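Local atomic coordinates of transcription factor tau subunit sfc1 (Schizosaccharomyces pombe, PDB entry 4BJI), a protein that forms part of the tauA domain of TFIIIC, which binds boxA promoter sites of tRNA and similar genes, this fragment being the DNA-binding domain of sfc1. Residues A[148-153]-A[180-185]; A[107-112]-A[139-144]; A[17-22]-A[97-102]. All blocks are in the same frame, centred on the assembly; numbering follows the deposited sequence.

Contact 1. Residues A[148-153]-A[180-185]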
ATOM      1  N   PRO A 148       1.765  17.166  -4.089  1.00  8.83           N
ATOM      2  CA  PRO A 148       3.079  17.724  -4.400  1.00 10.06           C
ATOM      3  C   PRO A 148       3.814  18.300  -3.198  1.00 11.27           C
ATOM      4  O   PRO A 148       5.018  18.637  -3.330  1.00 13.66           O
ATOM      5  CB  PRO A 148       2.751  18.788  -5.485  1.00 13.38           C
ATOM      6  CG  PRO A 148       1.376  19.185  -5.210  1.00 13.00           C
ATOM      7  CD  PRO A 148       0.676  17.919  -4.742  1.00 10.25           C
ATOM      8  N   THR A 149       3.139  18.432  -2.070  1.00  9.67           N
ATOM      9  CA  THR A 149       3.792  18.864  -0.847  1.00 12.09           C
ATOM     10  C   THR A 149       4.322  17.676  -0.049  1.00 15.90           C
ATOM     11  O   THR A 149       5.220  17.831   0.769  1.00 20.52           O
ATOM     12  CB  THR A 149       2.849  19.699   0.035  1.00 14.34           C
ATOM     13  OG1 THR A 149       1.796  18.877   0.579  1.00 25.57           O
ATOM     14  CG2 THR A 149       2.280  20.810  -0.752  1.00 16.38           C
ATOM     15  N   ILE A 150       3.792  16.479  -0.265  1.00  9.92           N
ATOM     16  CA  ILE A 150       4.216  15.295   0.492  1.00  8.78           C
ATOM     17  C   ILE A 150       5.161  14.409  -0.319  1.00  9.02           C
ATOM     18  O   ILE A 150       6.157  13.878   0.194  1.00  9.37           O
ATOM     19  CB  ILE A 150       2.997  14.488   0.958  1.00 10.03           C
ATOM     20  CG1 ILE A 150       2.149  15.399   1.861  1.00 10.65           C
ATOM     21  CG2 ILE A 150       3.455  13.232   1.666  1.00 11.26           C
ATOM     22  CD1 ILE A 150       0.833  14.782   2.418  1.00 13.89           C
ATOM     23  N   ALA A 151       4.867  14.198  -1.590  1.00  8.21           N
ATOM     24  CA  ALA A 151       5.656  13.280  -2.362  1.00  7.89           C
ATOM     25  C   ALA A 151       7.177  13.573  -2.345  1.00  8.63           C
ATOM     26  O   ALA A 151       7.962  12.634  -2.235  1.00  8.79           O
ATOM     27  CB  ALA A 151       5.109  13.214  -3.781  1.00  9.17           C
ATOM     28  N   PRO A 152       7.598  14.851  -2.438  1.00  7.97           N
ATOM     29  CA  PRO A 152       9.055  15.095  -2.418  1.00  7.77           C
ATOM     30  C   PRO A 152       9.723  14.650  -1.133  1.00  7.25           C
ATOM     31  O   PRO A 152      10.922  14.313  -1.132  1.00  8.29           O
ATOM     32  CB  PRO A 152       9.167  16.618  -2.572  1.00  9.38           C
ATOM     33  CG  PRO A 152       7.896  17.019  -3.254  1.00 10.57           C
ATOM     34  CD  PRO A 152       6.834  16.089  -2.664  1.00  8.38           C
ATOM     35  N   LEU A 153       8.979  14.630  -0.029  1.00  6.73           N
ATOM     36  CA  LEU A 153       9.552  14.193   1.243  1.00  6.61           C
ATOM     37  C   LEU A 153      10.042  12.743   1.175  1.00  6.98           C
ATOM     38  O   LEU A 153      11.028  12.370   1.812  1.00  7.46           O
ATOM     39  CB  LEU A 153       8.556  14.324   2.387  1.00  7.92           C
ATOM     40  CG  LEU A 153       8.146  15.745   2.759  1.00 12.85           C
ATOM     41  CD1 LEU A 153       6.975  15.724   3.742  1.00 12.14           C
ATOM     42  CD2 LEU A 153       9.274  16.457   3.320  1.00 18.04           C
ATOM     43  N   ASP A 180       2.332  12.094   9.738  1.00  7.84           N
ATOM     44  CA  ASP A 180       1.601  13.176  10.408  1.00 10.03           C
ATOM     45  C   ASP A 180       0.975  14.121   9.402  1.00 12.29           C
ATOM     46  O   ASP A 180      -0.168  14.574   9.616  1.00 11.60           O
ATOM     47  CB  ASP A 180       2.505  13.916  11.367  1.00 10.30           C
ATOM     48  CG  ASP A 180       2.825  13.095  12.642  1.00 13.13           C
ATOM     49  OD1 ASP A 180       2.288  11.975  12.844  1.00 14.70           O
ATOM     50  OD2 ASP A 180       3.611  13.588  13.441  1.00 17.12           O
ATOM     51  N   LEU A 181       1.688  14.453   8.343  1.00  9.04           N
ATOM     52  CA  LEU A 181       1.130  15.338   7.313  0.63  9.74           C
ATOM     53  C   LEU A 181      -0.087  14.716   6.669  1.00 10.25           C
ATOM     54  O   LEU A 181      -1.119  15.370   6.497  1.00 10.13           O
ATOM     55  CB  LEU A 181       2.154  15.590   6.238  0.63  9.51           C
ATOM     56  CG  LEU A 181       3.261  16.502   6.699  0.63  7.87           C
ATOM     57  CD1 LEU A 181       4.365  16.447   5.677  0.63  9.07           C
ATOM     58  CD2 LEU A 181       2.686  17.901   6.876  0.63 10.46           C
HETATM   59  N   MSE A 182       0.028  13.453   6.268  1.00  8.63           N
HETATM   60  CA  MSE A 182      -1.088  12.735   5.648  1.00  8.51           C
HETATM   61  C   MSE A 182      -2.282  12.652   6.607  1.00 10.54           C
HETATM   62  O   MSE A 182      -3.441  12.866   6.203  1.00 11.59           O
HETATM   63  CB  MSE A 182      -0.636  11.340   5.209  1.00  8.80           C
HETATM   64  CG  MSE A 182       0.410  11.412   4.081  1.00 10.16           C
HETATM   65 SE   MSE A 182       1.141   9.705   3.603  1.00  8.73          SE
HETATM   66  CE  MSE A 182      -0.424   8.984   2.780  1.00 11.30           C
ATOM     67  N   ARG A 183      -2.024  12.312   7.868  1.00 12.76           N
ATOM     68  CA  ARG A 183      -3.107  12.153   8.839  1.00 13.56           C
ATOM     69  C   ARG A 183      -3.854  13.472   9.002  1.00 17.52           C
ATOM     70  O   ARG A 183      -5.080  13.520   8.987  1.00 14.89           O
ATOM     71  CB  ARG A 183      -2.555  11.699  10.180  1.00 15.93           C
ATOM     72  CG  ARG A 183      -3.656  11.415  11.192  1.00 18.39           C
ATOM     73  CD  ARG A 183      -3.027  11.114  12.530  1.00 22.87           C
ATOM     74  NE  ARG A 183      -2.321  12.306  12.983  1.00 35.28           N
ATOM     75  CZ  ARG A 183      -1.181  12.309  13.668  1.00 56.76           C
ATOM     76  NH1 ARG A 183      -0.586  11.172  14.008  1.00 60.30           N
ATOM     77  NH2 ARG A 183      -0.636  13.466  14.016  1.00 60.00           N
ATOM     78  N   GLU A 184      -3.109  14.554   9.143  1.00 13.21           N
ATOM     79  CA  GLU A 184      -3.733  15.872   9.309  1.00 16.88           C
ATOM     80  C   GLU A 184      -4.596  16.213   8.105  1.00 15.37           C
ATOM     81  O   GLU A 184      -5.736  16.670   8.253  1.00 16.52           O
ATOM     82  CB  GLU A 184      -2.677  16.952   9.472  1.00 15.64           C
ATOM     83  CG  GLU A 184      -3.291  18.315   9.814  1.00 15.92           C
ATOM     84  CD  GLU A 184      -3.896  18.331  11.216  1.00 18.51           C
ATOM     85  OE1 GLU A 184      -3.323  17.687  12.140  1.00 19.90           O
ATOM     86  OE2 GLU A 184      -4.985  18.905  11.373  1.00 21.47           O
ATOM     87  N   LYS A 185      -4.087  15.977   6.898  1.00 12.36           N
ATOM     88  CA  LYS A 185      -4.887  16.281   5.705  1.00 12.54           C
ATOM     89  C   LYS A 185      -6.134  15.393   5.685  1.00 13.44           C
ATOM     90  O   LYS A 185      -7.255  15.880   5.414  1.00 13.33           O
ATOM     91  CB  LYS A 185      -4.051  16.153   4.442  1.00  9.73           C
ATOM     92  CG  LYS A 185      -2.980  17.210   4.292  1.00 11.59           C
ATOM     93  CD  LYS A 185      -2.545  17.386   2.857  1.00 13.81           C
ATOM     94  CE  LYS A 185      -1.480  18.471   2.727  1.00 13.87           C
ATOM     95  NZ  LYS A 185      -1.250  18.811   1.348  1.00 13.88           N
TER
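I150 sets CG1 anti to its own carbonyl carbon (chi1 -60°) and then runs straight on to CD1 (chi2 178°). This carries CD1 out to helix 172-189. There CD1 lies 3.8 Å from CG of M182, a selenomethionine. The same methyl is 4.1 Å from L181 CB, and the I150 and L181 side chains pass alongside each other in opposite directions. I150 CD1 thus sits near the first atoms of the L181 and M182 side chains. I150 is buried, and F128 and V178 add to its packing. One turn on from L181, K185 stretches out nearly straight beyond CG (chi3 179°) and passes I150 with CD 4.3 Å from I150 CD1. Its ammonium group meets the threonine hydroxyl, with K185 NZ donating to T149 OG1 at 3.1 Å. This bond is one side of a small polar cluster. D147 forms a salt bridge with K185 through one carboxylate oxygen and bonds the T149 hydroxyl through the other. The lysine charge is thus probably balanced locally. L153 faces L181 with its CD1 methyl, and the two side chains cross at about a right angle. Their separation is doubtful, because L181 is deposited in two conformers. L181 also touches V200 and I203 of helix 197-205, which brings that helix to the same residue. The pattern is that of a short helix, 151-155, and the turn leading into it packed on a long helix, with an apolar middle and the polar cluster of T149, K185 and D147 at one side.

Contact 2. Residues A[107-112]-A[139-144]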
ATOM      1  N   TYR A 107       6.642   1.074  -2.606  1.00  5.68           N
ATOM      2  CA  TYR A 107       5.441   0.270  -2.467  1.00  6.28           C
ATOM      3  C   TYR A 107       4.983   0.157  -1.018  1.00  6.88           C
ATOM      4  O   TYR A 107       3.968  -0.485  -0.739  1.00  6.64           O
ATOM      5  CB  TYR A 107       5.643  -1.139  -3.044  1.00  7.66           C
ATOM      6  CG  TYR A 107       6.156  -1.121  -4.456  1.00  8.78           C
ATOM      7  CD1 TYR A 107       5.559  -0.313  -5.399  1.00 11.23           C
ATOM      8  CD2 TYR A 107       7.279  -1.844  -4.803  1.00  9.09           C
ATOM      9  CE1 TYR A 107       6.053  -0.262  -6.705  1.00 13.59           C
ATOM     10  CE2 TYR A 107       7.772  -1.807  -6.085  1.00 10.83           C
ATOM     11  CZ  TYR A 107       7.163  -1.011  -7.001  1.00 13.71           C
ATOM     12  OH  TYR A 107       7.707  -1.012  -8.292  1.00 24.06           O
ATOM     13  N   GLN A 108       5.706   0.785  -0.090  1.00  5.55           N
ATOM     14  CA  GLN A 108       5.295   0.750   1.315  1.00  5.61           C
ATOM     15  C   GLN A 108       3.902   1.327   1.492  1.00  5.37           C
ATOM     16  O   GLN A 108       3.498   2.240   0.761  1.00  6.29           O
ATOM     17  CB  GLN A 108       6.280   1.500   2.210  1.00  5.96           C
ATOM     18  CG  GLN A 108       7.594   0.773   2.315  1.00  6.29           C
ATOM     19  CD  GLN A 108       8.604   1.345   3.279  1.00  5.48           C
ATOM     20  OE1 GLN A 108       9.816   1.240   3.006  1.00  6.34           O
ATOM     21  NE2 GLN A 108       8.165   1.923   4.385  1.00  5.68           N
ATOM     22  N   ALA A 109       3.168   0.764   2.453  1.00  6.12           N
ATOM     23  CA  ALA A 109       1.805   1.137   2.794  1.00  6.51           C
ATOM     24  C   ALA A 109       1.728   1.860   4.108  1.00  6.71           C
ATOM     25  O   ALA A 109       2.380   1.468   5.081  1.00  8.49           O
ATOM     26  CB  ALA A 109       0.953  -0.131   2.880  1.00  8.70           C
ATOM     27  N   LEU A 110       0.978   2.964   4.111  1.00  9.15           N
ATOM     28  CA  LEU A 110       0.699   3.698   5.345  1.00  9.90           C
ATOM     29  C   LEU A 110      -0.780   3.574   5.651  1.00 10.06           C
ATOM     30  O   LEU A 110      -1.619   3.905   4.799  1.00 10.32           O
ATOM     31  CB  LEU A 110       1.117   5.157   5.228  1.00 12.19           C
ATOM     32  CG  LEU A 110       2.619   5.411   5.099  1.00 14.67           C
ATOM     33  CD1 LEU A 110       2.962   5.625   3.685  1.00 17.37           C
ATOM     34  CD2 LEU A 110       2.964   6.616   5.910  1.00 16.78           C
ATOM     35  N   PHE A 111      -1.095   3.053   6.838  1.00 11.71           N
ATOM     36  CA  PHE A 111      -2.465   2.824   7.283  1.00 14.28           C
ATOM     37  C   PHE A 111      -2.840   3.934   8.252  1.00 16.04           C
ATOM     38  O   PHE A 111      -2.017   4.355   9.100  1.00 15.97           O
ATOM     39  CB  PHE A 111      -2.606   1.469   8.011  1.00 16.93           C
ATOM     40  CG  PHE A 111      -3.897   1.317   8.782  1.00 25.01           C
ATOM     41  CD1 PHE A 111      -5.092   1.079   8.130  1.00 33.83           C
ATOM     42  CD2 PHE A 111      -3.896   1.393  10.160  1.00 30.42           C
ATOM     43  CE1 PHE A 111      -6.275   0.926   8.849  1.00 39.19           C
ATOM     44  CE2 PHE A 111      -5.067   1.246  10.884  1.00 39.33           C
ATOM     45  CZ  PHE A 111      -6.254   1.017  10.226  1.00 38.37           C
ATOM     46  N   PHE A 112      -4.077   4.398   8.148  1.00 14.81           N
ATOM     47  CA  PHE A 112      -4.568   5.451   9.011  1.00 14.14           C
ATOM     48  C   PHE A 112      -5.815   4.993   9.722  1.00 19.10           C
ATOM     49  O   PHE A 112      -6.745   4.494   9.094  1.00 21.94           O
ATOM     50  CB  PHE A 112      -4.826   6.716   8.203  1.00 14.06           C
ATOM     51  CG  PHE A 112      -3.592   7.240   7.561  1.00 11.61           C
ATOM     52  CD1 PHE A 112      -3.194   6.789   6.319  1.00 11.46           C
ATOM     53  CD2 PHE A 112      -2.774   8.110   8.248  1.00 11.94           C
ATOM     54  CE1 PHE A 112      -2.005   7.219   5.772  1.00  9.68           C
ATOM     55  CE2 PHE A 112      -1.582   8.540   7.695  1.00 11.52           C
ATOM     56  CZ  PHE A 112      -1.224   8.104   6.465  1.00  9.38           C
ATOM     57  N   VAL A 139      -5.603   2.916   3.524  1.00 11.92           N
ATOM     58  CA  VAL A 139      -4.240   2.404   3.345  1.00 11.19           C
ATOM     59  C   VAL A 139      -3.718   2.925   2.009  1.00 10.77           C
ATOM     60  O   VAL A 139      -4.313   2.664   0.976  1.00 13.42           O
ATOM     61  CB  VAL A 139      -4.144   0.864   3.349  1.00 12.71           C
ATOM     62  CG1 VAL A 139      -2.701   0.424   3.226  1.00 11.15           C
ATOM     63  CG2 VAL A 139      -4.769   0.288   4.604  1.00 21.40           C
ATOM     64  N   TYR A 140      -2.644   3.714   2.052  1.00  7.47           N
ATOM     65  CA  TYR A 140      -2.072   4.343   0.858  1.00  7.43           C
ATOM     66  C   TYR A 140      -0.669   3.839   0.644  1.00  7.50           C
ATOM     67  O   TYR A 140       0.147   3.842   1.569  1.00  8.90           O
ATOM     68  CB  TYR A 140      -2.046   5.862   1.002  1.00  7.90           C
ATOM     69  CG  TYR A 140      -3.425   6.467   1.034  1.00  8.11           C
ATOM     70  CD1 TYR A 140      -4.098   6.629   2.228  1.00  9.40           C
ATOM     71  CD2 TYR A 140      -4.044   6.852  -0.126  1.00  8.70           C
ATOM     72  CE1 TYR A 140      -5.365   7.175   2.261  1.00 11.34           C
ATOM     73  CE2 TYR A 140      -5.310   7.403  -0.098  1.00 10.78           C
ATOM     74  CZ  TYR A 140      -5.946   7.564   1.092  1.00 12.47           C
ATOM     75  OH  TYR A 140      -7.243   8.124   1.092  1.00 16.19           O
ATOM     76  N   GLN A 141      -0.365   3.487  -0.590  1.00  5.68           N
ATOM     77  CA  GLN A 141       0.997   3.142  -0.954  1.00  6.34           C
ATOM     78  C   GLN A 141       1.778   4.370  -1.419  1.00  5.75           C
ATOM     79  O   GLN A 141       1.219   5.271  -2.045  1.00  6.37           O
ATOM     80  CB  GLN A 141       1.031   2.085  -2.029  1.00  7.50           C
ATOM     81  CG  GLN A 141       0.621   0.711  -1.485  1.00  9.04           C
ATOM     82  CD  GLN A 141       0.728  -0.333  -2.564  1.00  7.25           C
ATOM     83  OE1 GLN A 141      -0.251  -0.572  -3.287  1.00  9.76           O
ATOM     84  NE2 GLN A 141       1.878  -0.935  -2.722  1.00  7.10           N
ATOM     85  N   VAL A 142       3.073   4.398  -1.124  1.00  4.68           N
ATOM     86  CA  VAL A 142       3.888   5.568  -1.439  1.00  5.37           C
ATOM     87  C   VAL A 142       3.816   6.004  -2.902  1.00  6.07           C
ATOM     88  O   VAL A 142       3.694   7.198  -3.192  1.00  6.37           O
ATOM     89  CB  VAL A 142       5.332   5.298  -1.021  1.00  5.86           C
ATOM     90  CG1 VAL A 142       6.302   6.336  -1.636  1.00  7.75           C
ATOM     91  CG2 VAL A 142       5.427   5.242   0.518  1.00  6.95           C
ATOM     92  N   CYS A 143       3.891   5.058  -3.813  1.00  5.55           N
ATOM     93  CA  CYS A 143       3.863   5.358  -5.239  1.00  7.67           C
ATOM     94  C   CYS A 143       2.568   6.013  -5.692  1.00  7.96           C
ATOM     95  O   CYS A 143       2.528   6.577  -6.803  1.00  9.92           O
ATOM     96  CB  CYS A 143       4.145   4.092  -6.044  1.00  8.09           C
ATOM     97  SG  CYS A 143       2.995   2.710  -5.729  1.00  9.13           S
ATOM     98  N   ASP A 144       1.521   5.917  -4.869  1.00  6.10           N
ATOM     99  CA  ASP A 144       0.219   6.489  -5.189  1.00  6.83           C
ATOM    100  C   ASP A 144       0.010   7.843  -4.482  1.00  6.47           C
ATOM    101  O   ASP A 144      -1.086   8.408  -4.585  1.00  6.92           O
ATOM    102  CB  ASP A 144      -0.890   5.526  -4.816  1.00  7.09           C
ATOM    103  CG  ASP A 144      -0.791   4.194  -5.537  1.00  8.88           C
ATOM    104  OD1 ASP A 144      -0.323   4.179  -6.688  1.00 10.31           O
ATOM    105  OD2 ASP A 144      -1.212   3.189  -4.933  1.00  9.24           O
TER
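A109, L110 and F111 run antiparallel to Q141, Y140 and V139 at 157°, and the axes of the two short strands come within 4.5 Å. They form a two-stranded antiparallel sheet whose strands are joined by a long connection, not a tight hairpin. L110 and Y140 are the hydrogen-bonded pair: L110 N to Y140 O is 2.8 Å and Y140 N to L110 O is 2.9 Å. A109 with Q141 and F111 with V139 are the non-hydrogen-bonded pairs flanking it. On the face of these flanking pairs, V139 spreads its two methyls, CG1 against A109 CB and CG2 at the edge of the F111 ring, 3.6 Å from CD1. On the other face the F112 and Y140 side chains cross at about a right angle, and F112 CE1 comes within 4.2 Å of Y140 CD1. L110 CD1 packs there on V142 CG2. The Y140 ring also meets F128 edge-to-face.

Q141, on the face of A109 and V139, reaches with its amide to the carbonyl of Y107. Its NE2 gives a nearly straight bond (170° at the hydrogen) to Y107 O at 2.9 Å, and the acceptor lies in the plane of the Q141 amide. The same nitrogen bonds V53 O, while OE1 accepts from R51 and from T55 N, so the amide is gripped on both atoms. With an alanine here, Y107 O and V53 O would lack this donor and R51 and T55 N this acceptor, which would probably weaken the tie between this sheet and strand 53-55. Beyond the strands, V142 N also bonds Q108 O. C143 SG sits at the edge of the Y107 ring, 4.0 Å from Y107 CD1.

Contact 3. Residues A[17-22]-A[97-102]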
HETATM    1  N   MSE A  17       7.019  -9.312   9.182  1.00  9.78           N
HETATM    2  CA  MSE A  17       8.397  -8.928   8.916  1.00  8.64           C
HETATM    3  C   MSE A  17       9.433  -9.896   9.452  1.00 10.40           C
HETATM    4  O   MSE A  17      10.605  -9.845   9.046  1.00 11.69           O
HETATM    5  CB  MSE A  17       8.683  -7.540   9.480  1.00 11.07           C
HETATM    6  CG  MSE A  17       8.006  -6.434   8.651  1.00 10.97           C
HETATM    7 SE   MSE A  17       8.834  -6.157   6.901  1.00 12.35          SE
HETATM    8  CE  MSE A  17      10.466  -5.374   7.543  1.00 18.54           C
ATOM      9  N   GLY A  18       9.021 -10.751  10.367  1.00  9.76           N
ATOM     10  CA  GLY A  18       9.923 -11.744  10.918  1.00 12.54           C
ATOM     11  C   GLY A  18      10.079 -13.019  10.114  1.00 13.82           C
ATOM     12  O   GLY A  18      10.920 -13.872  10.469  1.00 18.49           O
ATOM     13  N   VAL A  19       9.336 -13.177   9.029  1.00 13.12           N
ATOM     14  CA  VAL A  19       9.342 -14.448   8.272  1.00 14.87           C
ATOM     15  C   VAL A  19      10.727 -14.676   7.660  1.00 13.67           C
ATOM     16  O   VAL A  19      11.338 -13.760   7.121  1.00 14.44           O
ATOM     17  CB  VAL A  19       8.249 -14.459   7.181  1.00 15.04           C
ATOM     18  CG1 VAL A  19       8.583 -13.515   5.967  1.00 16.10           C
ATOM     19  CG2 VAL A  19       8.025 -15.893   6.691  1.00 19.23           C
ATOM     20  N   GLU A  20      11.241 -15.906   7.742  1.00 16.31           N
ATOM     21  CA  GLU A  20      12.591 -16.143   7.227  1.00 20.07           C
ATOM     22  C   GLU A  20      12.675 -15.953   5.702  1.00 15.92           C
ATOM     23  O   GLU A  20      13.521 -15.204   5.197  1.00 21.60           O
ATOM     24  CB  GLU A  20      13.072 -17.547   7.607  1.00 27.11           C
ATOM     25  CG  GLU A  20      14.542 -17.756   7.297  1.00 48.48           C
ATOM     26  CD  GLU A  20      15.023 -19.155   7.639  1.00 67.69           C
ATOM     27  OE1 GLU A  20      14.531 -19.729   8.635  1.00 73.76           O
ATOM     28  OE2 GLU A  20      15.887 -19.680   6.903  1.00 72.06           O
ATOM     29  N   SER A  21      11.793 -16.619   4.986  1.00 16.90           N
ATOM     30  CA  SER A  21      11.747 -16.557   3.532  0.51 19.28           C
ATOM     31  C   SER A  21      10.310 -16.287   3.115  1.00 14.33           C
ATOM     32  O   SER A  21       9.384 -16.892   3.657  1.00 17.89           O
ATOM     33  CB  SER A  21      12.209 -17.887   2.930  0.51 26.29           C
ATOM     34  OG  SER A  21      13.491 -18.250   3.409  0.51 29.86           O
ATOM     35  N   VAL A  22      10.111 -15.392   2.158  1.00 12.48           N
ATOM     36  CA  VAL A  22       8.760 -15.137   1.671  1.00 13.11           C
ATOM     37  C   VAL A  22       8.234 -16.312   0.825  1.00 12.51           C
ATOM     38  O   VAL A  22       8.983 -17.065   0.202  1.00 15.43           O
ATOM     39  CB  VAL A  22       8.646 -13.817   0.879  1.00 10.75           C
ATOM     40  CG1 VAL A  22       9.129 -12.668   1.729  1.00 12.45           C
ATOM     41  CG2 VAL A  22       9.417 -13.912  -0.434  1.00 13.36           C
ATOM     42  N   ASP A  97      10.777 -10.365  -2.356  1.00  8.13           N
ATOM     43  CA  ASP A  97      10.947  -9.972  -0.950  1.00  7.46           C
ATOM     44  C   ASP A  97      11.279  -8.485  -0.891  1.00  8.88           C
ATOM     45  O   ASP A  97      12.410  -8.077  -1.148  1.00  9.11           O
ATOM     46  CB  ASP A  97      12.062 -10.787  -0.289  1.00 10.60           C
ATOM     47  CG  ASP A  97      12.117 -10.590   1.208  1.00  9.66           C
ATOM     48  OD1 ASP A  97      11.532  -9.612   1.721  1.00  9.37           O
ATOM     49  OD2 ASP A  97      12.724 -11.460   1.881  1.00 10.18           O
ATOM     50  N   PRO A  98      10.294  -7.651  -0.543  1.00  7.20           N
ATOM     51  CA  PRO A  98      10.515  -6.198  -0.537  1.00  6.94           C
ATOM     52  C   PRO A  98      11.449  -5.765   0.567  1.00  8.81           C
ATOM     53  O   PRO A  98      11.922  -4.607   0.564  1.00  9.41           O
ATOM     54  CB  PRO A  98       9.109  -5.636  -0.342  1.00  8.10           C
ATOM     55  CG  PRO A  98       8.359  -6.736   0.436  1.00  9.80           C
ATOM     56  CD  PRO A  98       8.911  -8.032  -0.184  1.00  9.57           C
ATOM     57  N   ARG A  99      11.776  -6.666   1.497  1.00  9.45           N
ATOM     58  CA  ARG A  99      12.731  -6.322   2.543  1.00  9.74           C
ATOM     59  C   ARG A  99      14.148  -6.406   2.010  1.00 10.12           C
ATOM     60  O   ARG A  99      15.114  -5.936   2.661  1.00 12.31           O
ATOM     61  CB  ARG A  99      12.622  -7.307   3.727  1.00 10.37           C
ATOM     62  CG  ARG A  99      11.252  -7.403   4.311  1.00 10.87           C
ATOM     63  CD  ARG A  99      11.144  -8.576   5.275  1.00 13.83           C
ATOM     64  NE  ARG A  99      11.386  -9.843   4.595  1.00 11.20           N
ATOM     65  CZ  ARG A  99      11.441 -11.004   5.228  1.00 12.02           C
ATOM     66  NH1 ARG A  99      11.229 -11.051   6.548  1.00 12.54           N
ATOM     67  NH2 ARG A  99      11.702 -12.106   4.535  1.00 11.86           N
ATOM     68  N   LYS A 100      14.337  -7.005   0.838  1.00  9.75           N
ATOM     69  CA  LYS A 100      15.671  -7.178   0.257  1.00 10.39           C
ATOM     70  C   LYS A 100      15.983  -6.220  -0.874  1.00 14.42           C
ATOM     71  O   LYS A 100      17.093  -6.220  -1.423  1.00 21.82           O
ATOM     72  CB  LYS A 100      15.879  -8.584  -0.279  1.00 14.92           C
ATOM     73  CG  LYS A 100      15.819  -9.673   0.740  1.00 21.53           C
ATOM     74  CD  LYS A 100      16.276 -10.953   0.056  1.00 33.15           C
ATOM     75  CE  LYS A 100      16.110 -12.200   0.907  1.00 43.23           C
ATOM     76  NZ  LYS A 100      16.768 -12.098   2.239  1.00 45.69           N
ATOM     77  N   ASP A 101      15.009  -5.405  -1.268  1.00 10.59           N
ATOM     78  CA  ASP A 101      15.135  -4.549  -2.420  1.00 10.85           C
ATOM     79  C   ASP A 101      14.692  -3.141  -2.015  1.00  9.06           C
ATOM     80  O   ASP A 101      13.513  -2.893  -1.818  1.00  9.59           O
ATOM     81  CB  ASP A 101      14.248  -5.101  -3.560  1.00 13.12           C
ATOM     82  CG  ASP A 101      14.183  -4.192  -4.784  1.00 17.03           C
ATOM     83  OD1 ASP A 101      15.030  -3.287  -4.913  1.00 13.74           O
ATOM     84  OD2 ASP A 101      13.267  -4.393  -5.648  1.00 21.37           O
ATOM     85  N   SER A 102      15.640  -2.212  -1.907  1.00  9.76           N
ATOM     86  CA  SER A 102      15.272  -0.861  -1.483  1.00  9.05           C
ATOM     87  C   SER A 102      14.361  -0.142  -2.481  1.00  9.12           C
ATOM     88  O   SER A 102      13.712   0.832  -2.116  1.00  7.95           O
ATOM     89  CB  SER A 102      16.471  -0.019  -1.157  1.00 11.99           C
ATOM     90  OG  SER A 102      17.257   0.145  -2.307  1.00 13.27           O
TER
HETATM   91  O   HOH W   1      12.628 -14.136   1.254  1.00 16.00           O
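R99 lays its guanidinium group between a carboxylate of its own loop and the backbone carbonyls of M17 and V19. Every nitrogen is used. NE and NH2 hold D97 side-on, NE taking the syn lone pair of OD1 at 2.9 Å. Across the contact, NH1 and NH2 both grip V19 O, end-on, and NH1 to V19 O is 2.8 Å, on a lone pair. NH1 also reaches M17 O, which it meets from above the carbonyl plane. A bend at chi3 (-62°) swings the guanidinium toward these acceptors. M17, a selenomethionine, lies alongside the aliphatic part, with SE 3.7 Å from R99 CD.

D97 is placed by its own surroundings. Its OD1 also accepts from R99 N, an Asx turn within the type I turn from D97 to K100. V22 CG1 packs 3.7 Å from D97 CG, and one water links D97 OD2 to V22 N. V22 touches Y80 and R99 touches W82, both on strand 79-82. The R99 charge is probably largely balanced by D97, while its remaining N-H groups clamp the two loops together through main-chain oxygens.

Along the chain contact 3 closes first, then contact 2, then contact 1; strand 139-141 of contact 2 is followed by helix 151-155 of contact 1. These two contacts are neighbours, with centres about 12 Å apart. Helix 172-189, part of contact 1, also covers one face of contact 2: M182 packs against F112, with CB to CZ 3.5 Å, and its CE reaches Y140 CB. Contact 3 stands apart. Its centre is about 17 Å from that of contact 2 and about 27 Å from that of contact 1, and it touches neither. It joins loops beside the four-stranded sheet, which contact 2 reaches through strands 53-55 and 90-93. Contact 2 thus packs on that sheet as well as on helix 172-189.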